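Local structure of protein (beta-tubulin binding post-chaperonin cofactor) (Saccharomyces cerevisiae, 1QSD) at residues 4-16 with 75-89. The protein binds beta-tubulin as a post-chaperonin folding cofactor and takes part in an early step of the tubulin folding pathway. Sequence-based numbering, arbitrary orientation.
Sequences TQLDIKVKALKRL and DLEQFLKTYQGTEDV
In the three-helix bundle of this TBCA-family protein, at the end where the 82-89 loop leads to helix 90-104, L76 of helix 45-81 packs as a knob into a hole formed by L6, K9, V10 and L13 of helix 5-39. The short helical segments run at 155° to each other, their axes 10.0 Å apart at closest approach. L76 CD2 meets L13 CD2 at 3.8 Å, while its CD1 lies against K9 CB. One turn nearer the N-terminus, L6 splits its branches: CD1 reaches F79 CE2 (3.6 Å), and CD2 enters the loop, among Y83, E87 CB and V89 CG1. K9 lays its CD off-centre over the F79 ring in a CH-pi contact, 4.2 Å from the centroid. The K9 chain bends at its end (chi4 -60°), bringing K9 NZ 2.8 Å from D75 OD1 in a salt bridge on the carboxylate's syn side. D47 and K50 of the second subunit add salt bridges to K9 and D75, extending the cluster across the dimer interface. T4 OG1 accepts from D7 N in an ST motif and donates to the syn lone pair of E87 OE1 (2.6 Å). The other oxygen, E87 OE2, lies 2.9 Å from D7 OD2, a like-charge approach with carboxylate planes 87° apart.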
# COMPACT_ATOMS: atom_id res chain seq x y z
N THR A 4 5.21 23.60 15.00
CA THR A 4 4.09 23.91 15.95
C THR A 4 3.15 22.73 15.91
O THR A 4 3.13 22.00 14.91
CB THR A 4 3.26 25.14 15.54
OG1 THR A 4 2.65 24.89 14.27
CG2 THR A 4 4.15 26.38 15.42
N GLN A 5 2.38 22.55 16.99
CA GLN A 5 1.42 21.47 17.09
C GLN A 5 0.37 21.54 15.96
O GLN A 5 -0.02 20.51 15.41
CB GLN A 5 0.76 21.48 18.46
CG GLN A 5 0.02 20.19 18.75
CD GLN A 5 -0.51 20.09 20.16
OE1 GLN A 5 -0.84 19.00 20.63
NE2 GLN A 5 -0.61 21.22 20.84
N LEU A 6 -0.04 22.75 15.59
CA LEU A 6 -0.98 22.94 14.50
C LEU A 6 -0.41 22.31 13.22
O LEU A 6 -1.05 21.46 12.59
CB LEU A 6 -1.26 24.43 14.27
CG LEU A 6 -2.20 24.72 13.08
CD1 LEU A 6 -3.55 24.01 13.29
CD2 LEU A 6 -2.40 26.24 12.90
N ASP A 7 0.80 22.74 12.84
CA ASP A 7 1.46 22.23 11.63
C ASP A 7 1.59 20.71 11.63
O ASP A 7 1.46 20.06 10.58
CB ASP A 7 2.84 22.86 11.45
CG ASP A 7 2.80 24.38 11.37
OD1 ASP A 7 3.84 25.03 11.67
OD2 ASP A 7 1.74 24.94 11.00
N ILE A 8 1.87 20.13 12.80
CA ILE A 8 2.03 18.69 12.89
C ILE A 8 0.70 18.00 12.59
O ILE A 8 0.67 17.05 11.79
CB ILE A 8 2.62 18.23 14.27
CG1 ILE A 8 4.11 18.64 14.38
CG2 ILE A 8 2.56 16.70 14.41
CD1 ILE A 8 4.65 18.62 15.81
N LYS A 9 -0.38 18.48 13.20
CA LYS A 9 -1.71 17.90 12.97
C LYS A 9 -2.14 18.07 11.50
O LYS A 9 -2.58 17.12 10.89
CB LYS A 9 -2.75 18.50 13.93
CG LYS A 9 -2.48 18.13 15.38
CD LYS A 9 -3.55 18.60 16.31
CE LYS A 9 -3.17 18.29 17.76
NZ LYS A 9 -2.96 16.83 18.02
N VAL A 10 -1.93 19.25 10.92
CA VAL A 10 -2.29 19.46 9.52
C VAL A 10 -1.54 18.49 8.63
O VAL A 10 -2.16 17.78 7.84
CB VAL A 10 -1.97 20.88 9.05
CG1 VAL A 10 -2.26 21.01 7.58
CG2 VAL A 10 -2.80 21.89 9.83
N LYS A 11 -0.22 18.42 8.77
CA LYS A 11 0.60 17.52 7.95
C LYS A 11 0.22 16.06 8.12
O LYS A 11 0.17 15.30 7.14
CB LYS A 11 2.08 17.73 8.23
CG LYS A 11 2.62 18.99 7.59
CD LYS A 11 4.04 19.31 8.02
CE LYS A 11 4.52 20.59 7.34
NZ LYS A 11 5.87 21.03 7.82
N ALA A 12 -0.05 15.66 9.36
CA ALA A 12 -0.43 14.30 9.65
C ALA A 12 -1.63 13.93 8.76
O ALA A 12 -1.59 12.91 8.07
CB ALA A 12 -0.79 14.14 11.12
N LEU A 13 -2.62 14.82 8.71
CA LEU A 13 -3.83 14.61 7.93
C LEU A 13 -3.60 14.65 6.43
O LEU A 13 -4.10 13.79 5.69
CB LEU A 13 -4.92 15.60 8.31
CG LEU A 13 -6.26 15.47 7.53
CD1 LEU A 13 -6.90 14.06 7.70
CD2 LEU A 13 -7.24 16.55 8.01
N LYS A 14 -2.87 15.67 5.96
CA LYS A 14 -2.58 15.81 4.53
C LYS A 14 -1.81 14.60 4.00
O LYS A 14 -2.01 14.17 2.87
CB LYS A 14 -1.80 17.11 4.24
CG LYS A 14 -2.59 18.38 4.58
CD LYS A 14 -2.10 19.64 3.83
CE LYS A 14 -3.15 20.77 3.94
NZ LYS A 14 -2.94 22.00 3.09
N ARG A 15 -0.95 14.01 4.81
CA ARG A 15 -0.20 12.87 4.34
C ARG A 15 -1.06 11.62 4.28
O ARG A 15 -0.90 10.78 3.39
CB ARG A 15 1.09 12.72 5.13
CG ARG A 15 1.97 13.99 4.97
CD ARG A 15 1.90 14.55 3.52
NE ARG A 15 2.56 15.85 3.29
CZ ARG A 15 2.34 16.97 3.97
NH1 ARG A 15 1.47 17.01 4.98
NH2 ARG A 15 2.92 18.11 3.58
N LEU A 16 -2.05 11.57 5.15
CA LEU A 16 -2.96 10.42 5.12
C LEU A 16 -3.83 10.49 3.86
O LEU A 16 -4.04 9.48 3.18
CB LEU A 16 -3.84 10.37 6.38
CG LEU A 16 -3.35 9.49 7.52
CD1 LEU A 16 -4.46 9.30 8.54
CD2 LEU A 16 -2.96 8.15 6.96
N ASP A 75 -9.37 14.97 15.22
CA ASP A 75 -8.36 15.49 16.11
C ASP A 75 -8.05 16.93 15.71
O ASP A 75 -7.99 17.80 16.57
CB ASP A 75 -7.09 14.64 16.02
CG ASP A 75 -6.04 15.06 17.04
OD1 ASP A 75 -4.87 15.24 16.64
OD2 ASP A 75 -6.39 15.21 18.24
N LEU A 76 -7.91 17.16 14.41
CA LEU A 76 -7.63 18.50 13.91
C LEU A 76 -8.81 19.44 14.15
O LEU A 76 -8.62 20.58 14.58
CB LEU A 76 -7.23 18.43 12.42
CG LEU A 76 -6.80 19.70 11.67
CD1 LEU A 76 -5.81 20.51 12.49
CD2 LEU A 76 -6.22 19.34 10.30
N GLU A 77 -10.03 18.96 13.90
CA GLU A 77 -11.23 19.75 14.12
C GLU A 77 -11.34 20.13 15.60
O GLU A 77 -11.63 21.28 15.92
CB GLU A 77 -12.48 18.96 13.71
CG GLU A 77 -12.58 18.62 12.22
CD GLU A 77 -13.88 17.89 11.84
OE1 GLU A 77 -14.09 16.73 12.29
OE2 GLU A 77 -14.69 18.46 11.07
N GLN A 78 -11.12 19.18 16.49
CA GLN A 78 -11.19 19.48 17.92
C GLN A 78 -10.12 20.49 18.37
O GLN A 78 -10.39 21.40 19.15
CB GLN A 78 -11.09 18.18 18.74
CG GLN A 78 -11.56 18.33 20.19
CD GLN A 78 -13.10 18.53 20.38
OE1 GLN A 78 -13.61 18.37 21.50
NE2 GLN A 78 -13.83 18.85 19.31
N PHE A 79 -8.91 20.35 17.83
CA PHE A 79 -7.82 21.25 18.17
C PHE A 79 -8.20 22.69 17.78
O PHE A 79 -8.02 23.61 18.56
CB PHE A 79 -6.55 20.78 17.44
CG PHE A 79 -5.35 21.68 17.63
CD1 PHE A 79 -4.54 21.56 18.75
CD2 PHE A 79 -5.02 22.64 16.67
CE1 PHE A 79 -3.41 22.38 18.92
CE2 PHE A 79 -3.88 23.47 16.83
CZ PHE A 79 -3.08 23.33 17.95
N LEU A 80 -8.79 22.86 16.60
CA LEU A 80 -9.17 24.16 16.11
C LEU A 80 -10.26 24.86 16.92
O LEU A 80 -10.27 26.08 16.98
CB LEU A 80 -9.58 24.08 14.64
CG LEU A 80 -8.46 23.85 13.62
CD1 LEU A 80 -9.07 23.58 12.24
CD2 LEU A 80 -7.53 25.08 13.59
N LYS A 81 -11.17 24.12 17.54
CA LYS A 81 -12.24 24.74 18.33
C LYS A 81 -11.76 25.61 19.47
O LYS A 81 -12.51 26.46 19.95
CB LYS A 81 -13.18 23.70 18.93
CG LYS A 81 -14.09 23.06 17.95
CD LYS A 81 -14.95 22.03 18.65
CE LYS A 81 -15.56 21.06 17.65
NZ LYS A 81 -16.28 19.97 18.35
N THR A 82 -10.55 25.37 19.95
CA THR A 82 -10.00 26.12 21.07
C THR A 82 -8.67 26.78 20.75
O THR A 82 -7.96 27.20 21.66
CB THR A 82 -9.80 25.23 22.31
OG1 THR A 82 -9.00 24.09 21.95
CG2 THR A 82 -11.14 24.75 22.89
N TYR A 83 -8.36 26.91 19.46
CA TYR A 83 -7.12 27.51 19.04
C TYR A 83 -7.10 29.03 19.24
O TYR A 83 -8.02 29.73 18.83
CB TYR A 83 -6.83 27.18 17.58
CG TYR A 83 -5.48 27.66 17.09
CD1 TYR A 83 -4.31 27.09 17.59
CD2 TYR A 83 -5.38 28.64 16.13
CE1 TYR A 83 -3.07 27.51 17.13
CE2 TYR A 83 -4.15 29.06 15.66
CZ TYR A 83 -3.00 28.48 16.17
OH TYR A 83 -1.78 28.89 15.70
N GLN A 84 -6.03 29.52 19.88
CA GLN A 84 -5.87 30.95 20.13
C GLN A 84 -4.57 31.49 19.58
O GLN A 84 -4.23 32.63 19.81
CB GLN A 84 -5.91 31.24 21.62
CG GLN A 84 -7.28 31.07 22.22
CD GLN A 84 -7.39 31.76 23.55
OE1 GLN A 84 -7.64 32.97 23.62
NE2 GLN A 84 -7.18 31.01 24.62
N GLY A 85 -3.85 30.67 18.82
CA GLY A 85 -2.59 31.13 18.28
C GLY A 85 -2.69 32.21 17.23
O GLY A 85 -3.76 32.70 16.86
N THR A 86 -1.55 32.52 16.65
CA THR A 86 -1.48 33.54 15.65
C THR A 86 -1.28 32.97 14.23
O THR A 86 -1.16 33.73 13.27
CB THR A 86 -0.35 34.54 16.04
OG1 THR A 86 -0.34 35.65 15.13
CG2 THR A 86 1.03 33.84 16.06
N GLU A 87 -1.23 31.65 14.09
CA GLU A 87 -1.04 31.09 12.76
C GLU A 87 -2.31 31.17 11.94
O GLU A 87 -3.43 31.20 12.48
CB GLU A 87 -0.59 29.62 12.82
CG GLU A 87 0.80 29.39 13.39
CD GLU A 87 1.30 27.97 13.10
OE1 GLU A 87 1.32 27.13 14.02
OE2 GLU A 87 1.68 27.69 11.94
N ASP A 88 -2.12 31.22 10.63
CA ASP A 88 -3.20 31.28 9.67
C ASP A 88 -3.72 29.84 9.63
O ASP A 88 -2.94 28.92 9.39
CB ASP A 88 -2.57 31.70 8.33
CG ASP A 88 -3.54 31.66 7.18
OD1 ASP A 88 -4.75 31.43 7.42
OD2 ASP A 88 -3.08 31.87 6.04
N VAL A 89 -5.00 29.62 9.92
CA VAL A 89 -5.56 28.27 9.90
C VAL A 89 -6.28 27.86 8.59
O VAL A 89 -6.99 26.84 8.55
CB VAL A 89 -6.51 28.03 11.09
CG1 VAL A 89 -5.79 28.33 12.39
CG2 VAL A 89 -7.75 28.90 10.97
O HOH W 1 -4.13 16.58 20.39